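Local coordinates for protein cellulase (Xanthomonas axonopodis pv. citri, PDB 5HOS) that probably hydrolyses internal beta-1,4-glucosidic bonds of cellulose and related beta-glucans, as an endo-beta-1,4-glucanase of glycosyl hydrolase family 5, at residues A[224-229]-A[258-263]; A[185-190]-A[264-269]. All coordinates share one frame; numbering follows the deposited sequence.

Interaction 1: A[224-229]-A[258-263]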
loop_
_atom_site.group_PDB
_atom_site.type_symbol
_atom_site.label_atom_id
_atom_site.label_comp_id
_atom_site.label_asym_id
_atom_site.label_seq_id
_atom_site.Cartn_x
_atom_site.Cartn_y
_atom_site.Cartn_z
ATOM N N TYR A 224 -13.558 3.379 3.848
ATOM C CA TYR A 224 -12.459 3.313 2.885
ATOM C C TYR A 224 -11.591 4.549 2.974
ATOM O O TYR A 224 -11.954 5.536 3.611
ATOM C CB TYR A 224 -13.016 3.152 1.467
ATOM C CG TYR A 224 -13.671 4.394 0.885
ATOM C CD1 TYR A 224 -14.949 4.797 1.281
ATOM C CD2 TYR A 224 -13.013 5.161 -0.066
ATOM C CE1 TYR A 224 -15.548 5.930 0.732
ATOM C CE2 TYR A 224 -13.596 6.286 -0.615
ATOM C CZ TYR A 224 -14.862 6.673 -0.211
ATOM O OH TYR A 224 -15.411 7.797 -0.781
ATOM N N ALA A 225 -10.422 4.476 2.349
ATOM C CA ALA A 225 -9.569 5.636 2.170
ATOM C C ALA A 225 -8.955 5.554 0.791
ATOM O O ALA A 225 -8.854 4.474 0.217
ATOM C CB ALA A 225 -8.481 5.689 3.235
ATOM N N ILE A 226 -8.581 6.716 0.269
ATOM C CA ILE A 226 -7.891 6.817 -1.008
ATOM C C ILE A 226 -6.411 6.592 -0.744
ATOM O O ILE A 226 -5.806 7.275 0.081
ATOM C CB ILE A 226 -8.104 8.200 -1.661
ATOM C CG1 ILE A 226 -9.602 8.497 -1.842
ATOM C CG2 ILE A 226 -7.357 8.295 -2.989
ATOM C CD1 ILE A 226 -10.365 7.462 -2.649
ATOM N N GLU A 227 -5.832 5.648 -1.468
ATOM C CA GLU A 227 -4.431 5.294 -1.316
ATOM C C GLU A 227 -3.622 6.115 -2.292
ATOM O O GLU A 227 -3.910 6.100 -3.484
ATOM C CB GLU A 227 -4.223 3.813 -1.598
ATOM C CG GLU A 227 -2.753 3.400 -1.650
ATOM C CD GLU A 227 -2.530 1.908 -1.712
ATOM O OE1 GLU A 227 -3.394 1.159 -1.257
ATOM O OE2 GLU A 227 -1.462 1.480 -2.203
ATOM N N ALA A 228 -2.623 6.821 -1.774
ATOM C CA ALA A 228 -1.668 7.567 -2.574
ATOM C C ALA A 228 -0.254 7.142 -2.230
ATOM O O ALA A 228 0.016 6.677 -1.123
ATOM C CB ALA A 228 -1.832 9.051 -2.325
ATOM N N HIS A 229 0.644 7.264 -3.205
ATOM C CA HIS A 229 2.062 7.011 -3.001
ATOM C C HIS A 229 2.823 8.306 -3.253
ATOM O O HIS A 229 2.388 9.137 -4.048
ATOM C CB HIS A 229 2.550 5.927 -3.960
ATOM C CG HIS A 229 1.943 4.578 -3.717
ATOM N ND1 HIS A 229 2.349 3.458 -4.401
ATOM C CD2 HIS A 229 0.946 4.170 -2.894
ATOM C CE1 HIS A 229 1.646 2.416 -3.999
ATOM N NE2 HIS A 229 0.788 2.821 -3.082
ATOM N N GLU A 258 -5.985 18.936 -0.035
ATOM C CA GLU A 258 -7.174 19.782 -0.197
ATOM C C GLU A 258 -8.249 19.106 -1.078
ATOM O O GLU A 258 -9.450 19.311 -0.867
ATOM C CB GLU A 258 -6.789 21.167 -0.732
ATOM C CG GLU A 258 -7.933 22.180 -0.708
ATOM C CD GLU A 258 -8.554 22.390 0.666
ATOM O OE1 GLU A 258 -9.790 22.618 0.723
ATOM O OE2 GLU A 258 -7.813 22.319 1.675
ATOM N N TRP A 259 -7.817 18.308 -2.054
ATOM C CA TRP A 259 -8.743 17.507 -2.861
ATOM C C TRP A 259 -9.532 16.543 -1.961
ATOM O O TRP A 259 -10.757 16.439 -2.093
ATOM C CB TRP A 259 -8.001 16.719 -3.964
ATOM C CG TRP A 259 -8.932 15.929 -4.843
ATOM C CD1 TRP A 259 -9.553 16.358 -5.981
ATOM C CD2 TRP A 259 -9.362 14.577 -4.638
ATOM N NE1 TRP A 259 -10.343 15.357 -6.499
ATOM C CE2 TRP A 259 -10.243 14.252 -5.697
ATOM C CE3 TRP A 259 -9.080 13.603 -3.665
ATOM C CZ2 TRP A 259 -10.843 12.990 -5.819
ATOM C CZ3 TRP A 259 -9.685 12.348 -3.782
ATOM C CH2 TRP A 259 -10.559 12.058 -4.853
ATOM N N LEU A 260 -8.832 15.855 -1.050
ATOM C CA LEU A 260 -9.493 14.951 -0.097
ATOM C C LEU A 260 -10.543 15.700 0.722
ATOM O O LEU A 260 -11.666 15.221 0.900
ATOM C CB LEU A 260 -8.476 14.283 0.840
ATOM C CG LEU A 260 -7.524 13.232 0.262
ATOM C CD1 LEU A 260 -6.506 12.857 1.333
ATOM C CD2 LEU A 260 -8.257 11.990 -0.214
ATOM N N ARG A 261 -10.168 16.888 1.185
ATOM C CA ARG A 261 -11.037 17.718 2.027
ATOM C C ARG A 261 -12.295 18.158 1.277
ATOM O O ARG A 261 -13.405 18.020 1.790
ATOM C CB ARG A 261 -10.254 18.931 2.545
ATOM C CG ARG A 261 -10.885 19.644 3.729
ATOM C CD ARG A 261 -9.918 20.640 4.361
ATOM N NE ARG A 261 -8.910 19.977 5.202
ATOM C CZ ARG A 261 -7.580 20.098 5.113
ATOM N NH1 ARG A 261 -6.808 19.419 5.964
ATOM N NH2 ARG A 261 -6.989 20.883 4.213
ATOM N N LEU A 262 -12.118 18.668 0.060
ATOM C CA LEU A 262 -13.248 19.083 -0.780
ATOM C C LEU A 262 -14.201 17.923 -1.097
ATOM O O LEU A 262 -15.421 18.091 -1.042
ATOM C CB LEU A 262 -12.737 19.737 -2.079
ATOM C CG LEU A 262 -13.717 20.090 -3.205
ATOM C CD1 LEU A 262 -14.857 20.986 -2.731
ATOM C CD2 LEU A 262 -12.962 20.753 -4.350
ATOM N N ASN A 263 -13.637 16.751 -1.398
ATOM C CA ASN A 263 -14.429 15.574 -1.788
ATOM C C ASN A 263 -14.840 14.662 -0.632
ATOM O O ASN A 263 -15.374 13.567 -0.857
ATOM C CB ASN A 263 -13.684 14.801 -2.875
ATOM C CG ASN A 263 -13.614 15.582 -4.170
ATOM O OD1 ASN A 263 -14.539 15.533 -4.967
ATOM N ND2 ASN A 263 -12.528 16.318 -4.378
#

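Interaction 2: A[185-190]-A[264-269]. With SO4 (sulfate ion), chain B.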
loop_
_atom_site.group_PDB
_atom_site.type_symbol
_atom_site.label_atom_id
_atom_site.label_comp_id
_atom_site.label_asym_id
_atom_site.label_seq_id
_atom_site.Cartn_x
_atom_site.Cartn_y
_atom_site.Cartn_z
ATOM N N THR A 185 -16.838 -6.037 6.467
ATOM C CA THR A 185 -16.813 -4.660 6.939
ATOM C C THR A 185 -15.423 -4.046 7.018
ATOM O O THR A 185 -15.263 -2.952 7.556
ATOM C CB THR A 185 -17.430 -4.579 8.342
ATOM O OG1 THR A 185 -16.701 -5.452 9.216
ATOM C CG2 THR A 185 -18.880 -4.995 8.300
ATOM N N ASN A 186 -14.429 -4.725 6.455
ATOM C CA ASN A 186 -13.054 -4.272 6.517
ATOM C C ASN A 186 -12.831 -2.923 5.856
ATOM O O ASN A 186 -13.540 -2.536 4.922
ATOM C CB ASN A 186 -12.126 -5.264 5.820
ATOM C CG ASN A 186 -12.355 -6.697 6.261
ATOM O OD1 ASN A 186 -13.430 -7.255 6.029
ATOM N ND2 ASN A 186 -11.364 -7.298 6.855
ATOM N N LEU A 187 -11.809 -2.233 6.332
ATOM C CA LEU A 187 -11.336 -1.042 5.672
ATOM C C LEU A 187 -10.769 -1.416 4.308
ATOM O O LEU A 187 -10.025 -2.403 4.189
ATOM C CB LEU A 187 -10.257 -0.385 6.502
ATOM C CG LEU A 187 -9.519 0.778 5.858
ATOM C CD1 LEU A 187 -10.439 1.985 5.705
ATOM C CD2 LEU A 187 -8.275 1.081 6.664
ATOM N N ILE A 188 -11.119 -0.613 3.303
ATOM C CA ILE A 188 -10.608 -0.779 1.953
ATOM C C ILE A 188 -9.752 0.430 1.579
ATOM O O ILE A 188 -10.160 1.553 1.771
ATOM C CB ILE A 188 -11.746 -0.939 0.911
ATOM C CG1 ILE A 188 -12.591 -2.175 1.219
ATOM C CG2 ILE A 188 -11.159 -1.042 -0.498
ATOM C CD1 ILE A 188 -13.906 -2.227 0.472
ATOM N N LEU A 189 -8.565 0.180 1.019
ATOM C CA LEU A 189 -7.719 1.225 0.466
ATOM C C LEU A 189 -7.843 1.205 -1.060
ATOM O O LEU A 189 -7.574 0.176 -1.707
ATOM C CB LEU A 189 -6.267 1.036 0.905
ATOM C CG LEU A 189 -5.994 0.996 2.413
ATOM C CD1 LEU A 189 -4.504 0.862 2.662
ATOM C CD2 LEU A 189 -6.546 2.206 3.142
ATOM N N VAL A 190 -8.256 2.347 -1.614
ATOM C CA VAL A 190 -8.629 2.485 -3.034
ATOM C C VAL A 190 -7.624 3.415 -3.712
ATOM O O VAL A 190 -7.561 4.603 -3.385
ATOM C CB VAL A 190 -10.034 3.109 -3.186
ATOM C CG1 VAL A 190 -10.480 3.076 -4.645
ATOM C CG2 VAL A 190 -11.042 2.382 -2.312
ATOM N N LYS A 264 -14.602 15.122 0.597
ATOM C CA LYS A 264 -15.031 14.430 1.817
ATOM C C LYS A 264 -14.494 13.001 1.866
ATOM O O LYS A 264 -15.221 12.056 2.139
ATOM C CB LYS A 264 -16.558 14.484 1.964
ATOM C CG LYS A 264 -17.111 15.898 1.826
ATOM C CD LYS A 264 -18.413 16.105 2.590
ATOM C CE LYS A 264 -18.949 17.518 2.393
ATOM N NZ LYS A 264 -18.058 18.558 2.983
ATOM N N LYS A 265 -13.203 12.869 1.578
ATOM C CA LYS A 265 -12.533 11.582 1.559
ATOM C C LYS A 265 -11.314 11.602 2.477
ATOM O O LYS A 265 -10.870 12.666 2.929
ATOM C CB LYS A 265 -12.149 11.228 0.129
ATOM C CG LYS A 265 -13.338 10.719 -0.684
ATOM C CD LYS A 265 -13.045 10.778 -2.162
ATOM C CE LYS A 265 -14.007 9.946 -2.998
ATOM N NZ LYS A 265 -15.445 10.082 -2.667
ATOM N N ARG A 266 -10.814 10.408 2.784
ATOM C CA ARG A 266 -9.649 10.244 3.639
ATOM C C ARG A 266 -8.539 9.638 2.802
ATOM O O ARG A 266 -8.814 8.989 1.800
ATOM C CB ARG A 266 -9.969 9.334 4.809
ATOM C CG ARG A 266 -11.146 9.807 5.653
ATOM C CD ARG A 266 -11.312 8.905 6.851
ATOM N NE ARG A 266 -11.701 7.548 6.453
ATOM C CZ ARG A 266 -11.514 6.443 7.182
ATOM N NH1 ARG A 266 -10.925 6.482 8.380
ATOM N NH2 ARG A 266 -11.923 5.269 6.705
ATOM N N GLY A 267 -7.303 9.850 3.242
ATOM C CA GLY A 267 -6.103 9.417 2.526
ATOM C C GLY A 267 -5.228 8.471 3.342
ATOM O O GLY A 267 -5.135 8.581 4.577
ATOM N N PHE A 268 -4.589 7.537 2.643
ATOM C CA PHE A 268 -3.584 6.636 3.228
ATOM C C PHE A 268 -2.356 6.696 2.334
ATOM O O PHE A 268 -2.437 6.338 1.149
ATOM C CB PHE A 268 -4.110 5.200 3.311
ATOM C CG PHE A 268 -3.351 4.317 4.283
ATOM C CD1 PHE A 268 -2.044 3.928 4.035
ATOM C CD2 PHE A 268 -3.970 3.835 5.428
ATOM C CE1 PHE A 268 -1.362 3.104 4.926
ATOM C CE2 PHE A 268 -3.296 3.015 6.323
ATOM C CZ PHE A 268 -1.988 2.655 6.075
ATOM N N LEU A 269 -1.231 7.135 2.894
ATOM C CA LEU A 269 0.015 7.217 2.145
ATOM C C LEU A 269 0.719 5.855 2.252
ATOM O O LEU A 269 1.572 5.645 3.108
ATOM C CB LEU A 269 0.884 8.377 2.648
ATOM C CG LEU A 269 2.038 8.799 1.732
ATOM C CD1 LEU A 269 1.528 9.411 0.434
ATOM C CD2 LEU A 269 2.952 9.784 2.456
HETATM S S SO4 B . -10.855 3.080 10.030
HETATM O O1 SO4 B . -11.910 2.995 8.988
HETATM O O2 SO4 B . -11.492 3.346 11.340
HETATM O O3 SO4 B . -10.115 1.809 10.090
HETATM O O4 SO4 B . -9.945 4.201 9.725
#

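Interaction 1: A[224-229]-A[258-263]
I226 lays its beta-branched side chain against the CD2 methyl of L260 and the rim of the W259 indole. I226 CB lies 4.1 Å from L260 CD2, and I226 CG1 is equally close to that methyl. The isoleucine and leucine run antiparallel alongside each other. Beside this methyl the helix offers a ring edge. I226 CG1 comes to 4.3 Å from W259 CZ3, close to the plane of the indole, so the aliphatic branch meets the six-membered ring at its edge and not over a face. I226 CG1 stands beside its own backbone N (chi1 -57°), which turns this branch to the helix, where it meets both the leucine and the tryptophan.

The contact is small and wholly apolar, and all three residues are buried. F256, one turn earlier on the same helix, and W201 also touch I226.

W259 is fixed at both ends. Its indole NE1 is hydrogen-bonded to A211 O, and W201 meets its ring edge-to-face. Its carbonyl O takes two bonds from N263 as the helix ends. N263 N is 3.0 Å from W259 O. N263 ND2 is 2.9 Å from W259 O, in a nearly straight bond (165°), and the two donors come from opposite faces of the carbonyl plane. The same ND2 lies over one face of the indole, offset toward its rim.

E227, next to I226 on the strand, is held by polar partners instead. H229 NE2 donates to the anti lone pair of E227 OE2 at 2.8 Å, and R72 forms a salt bridge with the same oxygen. The I226 contact packs helix 248-262 onto the outer face of strand 224-231, within one beta-alpha-beta unit of the (beta/alpha)8 barrel of family 5 glycosidases.

Interaction 2: A[185-190]-A[264-269]
Segments 185-190 and 264-269 enter two strands of the parallel barrel, 188-191 and 267-273, with strand 224-231 between them. Their backbones therefore do not pair. The nearest CA atoms, those of L189 and F268, are still 7.3 Å apart. Side chains directed into the barrel bridge the gap.

L189 and F268 make the inner contact. L189 CD1 sits over one face of the phenyl ring, 4.1 Å from the centroid of F268 and 14° off the ring normal, a CH-pi contact. The other methyl lies toward the ring's base: L189 CD2 is 3.8 Å from F268 CD2 and almost as near to the CB. F268 CG is anti to the backbone N (chi1 -161°), and this places one ring face against L189. M299 of strand 298-306 also touches both side chains.

L187 and R266 meet nearer the start of the strands. L187 CD1 is 3.7 Å from R266 NH2, and it approaches the guanidinium obliquely. The arginine chain bends at chi3 (-66°) before its planar end reaches a sulfate ion. R266 NH1 donates to sulfate O4 at 2.8 Å. R266 NH2 donates to sulfate O1 in a longer bond of 3.2 Å. The sulfur lies close to the guanidinium plane, so the ion is held at the edge by two N-H groups, one to each of two oxygens. L187 CD1 also packs against sulfate O1. K28, Y29 and R223 also hydrogen-bond to the sulfate, and R266 NH2 has a second acceptor in Y224 O.

Cationic groups thus gather round one anion at the start of the strands, beside an apolar interior. The sulfate probably came from the crystallisation liquor. Its charge would offset part of the positive potential there, while L189 and F268, further along the strands, meet through dispersion and a CH-pi contact.

How the interactions relate
The two contacts share one patch of barrel wall, with centres about 8 Å apart. Strand 224-231 lies between strands 188-191 and 267-273. It joins the contacts through backbone pairs: I226 N lies 2.7 Å from R266 O, and E227 N lies 2.8 Å from V190 O, both probable hydrogen bonds. Interaction 1 uses the outer face of this wall, where the helix packs. Interaction 2 spans its inner face and reaches the sulfate. The turn at N263 and K264 carries the chain from helix 248-262 into strand 267-273. There a Schellman motif closes the helix, with K265 N reaching back to L260 O.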